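Local coordinates for glyoxalase family protein (Bacillus cereus, PDB 1ZSW) that is of unknown function but binds a zinc ion and, as a member of the glyoxalase (vicinal oxygen chelate) superfamily, probably carries out metal-dependent chemistry, at residues Glu27-Lys39 / Gly240-Lys252. Numbering follows the deposited sequence.
Sequences EIKGHHHISMVTK and GRGSIHHLAIRVK. With ZN (zinc ion), chain B.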
loop_
_atom_site.group_PDB
_atom_site.type_symbol
_atom_site.label_atom_id
_atom_site.label_comp_id
_atom_site.label_asym_id
_atom_site.label_seq_id
_atom_site.Cartn_x
_atom_site.Cartn_y
_atom_site.Cartn_z
ATOM N N GLU A 27 9.172 11.222 -12.546
ATOM C CA GLU A 27 9.012 11.204 -11.088
ATOM C C GLU A 27 8.077 10.062 -10.730
ATOM O O GLU A 27 7.299 9.589 -11.566
ATOM C CB GLU A 27 8.418 12.525 -10.564
ATOM C CG GLU A 27 6.910 12.695 -10.793
ATOM C CD GLU A 27 6.353 14.080 -10.412
ATOM O OE1 GLU A 27 7.035 14.850 -9.693
ATOM O OE2 GLU A 27 5.228 14.394 -10.838
ATOM N N ILE A 28 8.157 9.621 -9.488
ATOM C CA ILE A 28 7.193 8.681 -8.920
ATOM C C ILE A 28 6.465 9.442 -7.829
ATOM O O ILE A 28 7.071 9.818 -6.827
ATOM C CB ILE A 28 7.900 7.425 -8.311
ATOM C CG1 ILE A 28 8.601 6.553 -9.362
ATOM C CG2 ILE A 28 6.925 6.574 -7.484
ATOM C CD1 ILE A 28 7.687 5.778 -10.304
ATOM N N LYS A 29 5.165 9.648 -7.991
ATOM C CA LYS A 29 4.428 10.511 -7.064
ATOM C C LYS A 29 4.253 9.970 -5.663
ATOM O O LYS A 29 4.052 10.748 -4.739
ATOM C CB LYS A 29 3.087 10.924 -7.641
ATOM C CG LYS A 29 3.270 11.917 -8.813
ATOM C CD LYS A 29 2.039 12.770 -9.025
ATOM C CE LYS A 29 2.155 14.056 -8.236
ATOM N NZ LYS A 29 1.050 15.020 -8.532
ATOM N N GLY A 30 4.296 8.654 -5.510
ATOM C CA GLY A 30 3.999 8.069 -4.197
ATOM C C GLY A 30 3.574 6.611 -4.317
ATOM O O GLY A 30 3.555 6.025 -5.409
ATOM N N HIS A 31 3.243 6.044 -3.174
ATOM C CA HIS A 31 2.646 4.705 -3.146
ATOM C C HIS A 31 1.292 4.712 -3.841
ATOM O O HIS A 31 0.514 5.682 -3.747
ATOM C CB HIS A 31 2.438 4.166 -1.725
ATOM C CG HIS A 31 3.620 4.357 -0.815
ATOM N ND1 HIS A 31 4.889 3.965 -1.181
ATOM C CD2 HIS A 31 3.720 4.858 0.453
ATOM C CE1 HIS A 31 5.729 4.223 -0.181
ATOM N NE2 HIS A 31 5.048 4.773 0.813
ATOM N N HIS A 32 0.975 3.561 -4.447
ATOM C CA HIS A 32 -0.330 3.351 -5.115
ATOM C C HIS A 32 -1.285 2.574 -4.216
ATOM O O HIS A 32 -2.390 3.026 -3.923
ATOM C CB HIS A 32 -0.105 2.635 -6.458
ATOM C CG HIS A 32 -1.321 2.555 -7.330
ATOM N ND1 HIS A 32 -2.359 1.682 -7.087
ATOM C CD2 HIS A 32 -1.636 3.225 -8.469
ATOM C CE1 HIS A 32 -3.266 1.802 -8.049
ATOM N NE2 HIS A 32 -2.865 2.756 -8.885
ATOM N N HIS A 33 -0.843 1.404 -3.764
ATOM C CA HIS A 33 -1.618 0.609 -2.818
ATOM C C HIS A 33 -0.707 -0.384 -2.192
ATOM O O HIS A 33 0.464 -0.503 -2.599
ATOM C CB HIS A 33 -2.802 -0.137 -3.500
ATOM C CG HIS A 33 -2.399 -1.160 -4.524
ATOM N ND1 HIS A 33 -2.221 -0.838 -5.858
ATOM C CD2 HIS A 33 -2.230 -2.508 -4.437
ATOM C CE1 HIS A 33 -1.909 -1.934 -6.537
ATOM N NE2 HIS A 33 -1.918 -2.963 -5.700
ATOM N N ILE A 34 -1.227 -1.096 -1.194
ATOM C CA ILE A 34 -0.445 -2.152 -0.548
ATOM C C ILE A 34 -1.407 -3.290 -0.279
ATOM O O ILE A 34 -2.560 -3.014 0.054
ATOM C CB ILE A 34 0.253 -1.595 0.746
ATOM C CG1 ILE A 34 1.266 -2.579 1.354
ATOM C CG2 ILE A 34 -0.769 -1.021 1.756
ATOM C CD1 ILE A 34 2.328 -1.837 2.218
ATOM N N SER A 35 -0.951 -4.511 -0.509
ATOM C CA SER A 35 -1.831 -5.698 -0.469
ATOM C C SER A 35 -1.333 -6.728 0.522
ATOM O O SER A 35 -0.141 -6.962 0.567
ATOM C CB SER A 35 -1.954 -6.337 -1.861
ATOM O OG SER A 35 -2.642 -5.362 -2.685
ATOM N N MET A 36 -2.284 -7.353 1.227
ATOM C CA MET A 36 -2.040 -8.203 2.416
ATOM C C MET A 36 -2.892 -9.450 2.340
ATOM O O MET A 36 -3.782 -9.585 1.495
ATOM C CB MET A 36 -2.482 -7.416 3.667
ATOM C CG MET A 36 -1.504 -6.363 4.190
ATOM S SD MET A 36 -1.346 -4.901 3.162
ATOM C CE MET A 36 -2.916 -4.101 3.469
ATOM N N VAL A 37 -2.595 -10.399 3.225
ATOM C CA VAL A 37 -3.373 -11.622 3.360
ATOM C C VAL A 37 -4.096 -11.613 4.699
ATOM O O VAL A 37 -3.476 -11.326 5.732
ATOM C CB VAL A 37 -2.426 -12.813 3.291
ATOM C CG1 VAL A 37 -3.157 -14.154 3.610
ATOM C CG2 VAL A 37 -1.775 -12.899 1.895
ATOM N N THR A 38 -5.404 -11.912 4.653
ATOM C CA THR A 38 -6.258 -12.089 5.851
ATOM C C THR A 38 -6.829 -13.500 5.859
ATOM O O THR A 38 -7.051 -14.098 4.813
ATOM C CB THR A 38 -7.407 -11.044 5.945
ATOM O OG1 THR A 38 -8.094 -11.187 7.197
ATOM C CG2 THR A 38 -8.423 -11.199 4.833
ATOM N N LYS A 39 -7.063 -14.028 7.068
ATOM C CA LYS A 39 -7.695 -15.337 7.186
ATOM C C LYS A 39 -9.221 -15.232 7.203
ATOM O O LYS A 39 -9.926 -16.227 6.920
ATOM C CB LYS A 39 -7.227 -15.982 8.505
ATOM C CG LYS A 39 -7.505 -17.466 8.560
ATOM C CD LYS A 39 -6.970 -18.063 9.856
ATOM C CE LYS A 39 -7.408 -19.525 10.000
ATOM N NZ LYS A 39 -6.763 -20.478 9.044
ATOM N N GLY A 240 2.050 -15.540 6.393
ATOM C CA GLY A 240 0.697 -16.118 6.490
ATOM C C GLY A 240 -0.330 -15.012 6.680
ATOM O O GLY A 240 -0.238 -13.974 6.035
ATOM N N ARG A 241 -1.293 -15.201 7.586
ATOM C CA ARG A 241 -2.261 -14.153 7.849
ATOM C C ARG A 241 -1.530 -12.948 8.405
ATOM O O ARG A 241 -0.537 -13.091 9.167
ATOM C CB ARG A 241 -3.367 -14.667 8.800
ATOM C CG ARG A 241 -2.886 -14.819 10.227
ATOM C CD ARG A 241 -3.901 -15.530 11.135
ATOM N NE ARG A 241 -5.188 -14.848 11.159
ATOM C CZ ARG A 241 -6.180 -15.102 12.012
ATOM N NH1 ARG A 241 -7.326 -14.424 11.924
ATOM N NH2 ARG A 241 -6.024 -16.015 12.961
ATOM N N GLY A 242 -1.933 -11.752 7.979
ATOM C CA GLY A 242 -1.288 -10.561 8.535
ATOM C C GLY A 242 0.002 -10.216 7.794
ATOM O O GLY A 242 0.651 -9.238 8.164
ATOM N N SER A 243 0.321 -10.959 6.739
ATOM C CA SER A 243 1.504 -10.651 5.956
ATOM C C SER A 243 1.165 -9.634 4.881
ATOM O O SER A 243 0.013 -9.511 4.459
ATOM C CB SER A 243 2.096 -11.910 5.289
ATOM O OG SER A 243 1.186 -12.519 4.371
ATOM N N ILE A 244 2.197 -8.894 4.472
ATOM C CA ILE A 244 2.109 -7.957 3.368
ATOM C C ILE A 244 2.712 -8.614 2.127
ATOM O O ILE A 244 3.886 -9.005 2.122
ATOM C CB ILE A 244 2.816 -6.618 3.704
ATOM C CG1 ILE A 244 2.198 -5.956 4.940
ATOM C CG2 ILE A 244 2.715 -5.690 2.491
ATOM C CD1 ILE A 244 3.102 -4.922 5.660
ATOM N N HIS A 245 1.905 -8.713 1.061
ATOM C CA HIS A 245 2.262 -9.464 -0.108
ATOM C C HIS A 245 3.091 -8.617 -1.103
ATOM O O HIS A 245 4.089 -9.077 -1.613
ATOM C CB HIS A 245 1.000 -10.027 -0.761
ATOM C CG HIS A 245 1.275 -10.826 -1.985
ATOM N ND1 HIS A 245 1.179 -10.284 -3.247
ATOM C CD2 HIS A 245 1.664 -12.112 -2.151
ATOM C CE1 HIS A 245 1.482 -11.209 -4.145
ATOM N NE2 HIS A 245 1.789 -12.324 -3.505
ATOM N N HIS A 246 2.694 -7.366 -1.289
ATOM C CA HIS A 246 3.445 -6.449 -2.189
ATOM C C HIS A 246 3.092 -5.001 -1.919
ATOM O O HIS A 246 2.041 -4.684 -1.375
ATOM C CB HIS A 246 3.208 -6.776 -3.711
ATOM C CG HIS A 246 1.798 -6.598 -4.172
ATOM N ND1 HIS A 246 0.866 -7.618 -4.122
ATOM C CD2 HIS A 246 1.187 -5.558 -4.785
ATOM C CE1 HIS A 246 -0.285 -7.175 -4.612
ATOM N NE2 HIS A 246 -0.122 -5.922 -5.004
ATOM N N LEU A 247 3.985 -4.128 -2.371
ATOM C CA LEU A 247 3.777 -2.687 -2.346
ATOM C C LEU A 247 3.744 -2.221 -3.789
ATOM O O LEU A 247 4.626 -2.628 -4.583
ATOM C CB LEU A 247 4.946 -1.975 -1.641
ATOM C CG LEU A 247 4.970 -0.446 -1.771
ATOM C CD1 LEU A 247 3.819 0.221 -1.061
ATOM C CD2 LEU A 247 6.312 0.099 -1.232
ATOM N N ALA A 248 2.708 -1.438 -4.117
ATOM C CA ALA A 248 2.596 -0.829 -5.463
ATOM C C ALA A 248 2.904 0.642 -5.404
ATOM O O ALA A 248 2.466 1.319 -4.468
ATOM C CB ALA A 248 1.195 -1.030 -6.049
ATOM N N ILE A 249 3.647 1.112 -6.411
ATOM C CA ILE A 249 3.983 2.541 -6.552
ATOM C C ILE A 249 3.313 3.102 -7.792
ATOM O O ILE A 249 3.032 2.362 -8.708
ATOM C CB ILE A 249 5.506 2.793 -6.579
ATOM C CG1 ILE A 249 6.161 2.168 -7.814
ATOM C CG2 ILE A 249 6.145 2.202 -5.272
ATOM C CD1 ILE A 249 7.743 2.275 -7.912
ATOM N N ARG A 250 3.104 4.421 -7.793
ATOM C CA ARG A 250 2.294 5.090 -8.808
ATOM C C ARG A 250 3.081 5.522 -10.014
ATOM O O ARG A 250 4.150 6.139 -9.878
ATOM C CB ARG A 250 1.657 6.380 -8.238
ATOM C CG ARG A 250 0.671 6.091 -7.108
ATOM C CD ARG A 250 0.320 7.385 -6.383
ATOM N NE ARG A 250 -0.224 8.393 -7.319
ATOM C CZ ARG A 250 -0.371 9.687 -7.041
ATOM N NH1 ARG A 250 -0.042 10.179 -5.841
ATOM N NH2 ARG A 250 -0.843 10.485 -7.980
ATOM N N VAL A 251 2.497 5.271 -11.195
ATOM C CA VAL A 251 2.962 5.977 -12.408
ATOM C C VAL A 251 1.766 6.638 -13.097
ATOM O O VAL A 251 0.641 6.278 -12.852
ATOM C CB VAL A 251 3.766 5.062 -13.337
ATOM C CG1 VAL A 251 4.922 4.433 -12.546
ATOM C CG2 VAL A 251 2.846 4.020 -13.975
ATOM N N LYS A 252 2.029 7.655 -13.919
ATOM C CA LYS A 252 0.967 8.482 -14.478
ATOM C C LYS A 252 0.106 7.781 -15.510
ATOM O O LYS A 252 -1.092 7.999 -15.559
ATOM C CB LYS A 252 1.572 9.751 -15.086
ATOM C CG LYS A 252 0.542 10.761 -15.496
ATOM C CD LYS A 252 1.262 11.891 -16.190
ATOM C CE LYS A 252 0.374 13.101 -16.271
ATOM N NZ LYS A 252 1.150 14.178 -16.924
HETATM ZN ZN ZN B . -1.421 -4.935 -6.310
HETATM O O HOH W 1 3.793 8.765 -10.391
HETATM O O HOH W 2 -1.039 13.378 -7.894
HETATM O O HOH W 3 0.511 8.389 -3.172
#
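Ile28 lays its CD1 beside Val251 CG1 (3.8 Å), an apolar pair suited to a buried position. Next, Lys29 sets its CB over the centre of one face of the Arg250 guanidinium; a water accepting from Lys29 NZ and Arg250 NH2 bridges the like charges, while Asp298 takes Arg250 NE in a salt bridge. Gly30, at backbone angles that call for glycine, accepts a hydrogen bond from Arg250 N.

The two strands run antiparallel, with classic bulges that pair His32 and His33 with Ala248, and His245 and His246 with Ser35. His33 and His246 share chi1 64°, a torsion that, with the ring turned near -90° about chi2, directs each NE2 at the zinc, 2.1 Å away. Small Ala248 fits over one face of His33, its CB 3.5 Å from the ring centroid in a CH-pi contact.

On the other face, Ile34 CG1 meets Ile244 CG2 at 3.6 Å. Compact Ser35 lies back on the zinc side, its CB over one face of the His246 ring. Met36 bends its flexible thioether chain against Ile244 beside Ile34. Beta-branched Val37 suits an extended strand; its O receives Gly242 N from the type II turn. Lys39 CD covers the guanidinium of Arg241, which salt-bridges Glu147.

Glu294 joins the two histidines on the metal. Each ligand ring donates to its preceding histidine, His33 ND1 to His32 ND1 and His246 ND1 to His245 ND1, each 2.8 Å, which fixes ring rotation and probably makes NE2 a stronger donor to zinc.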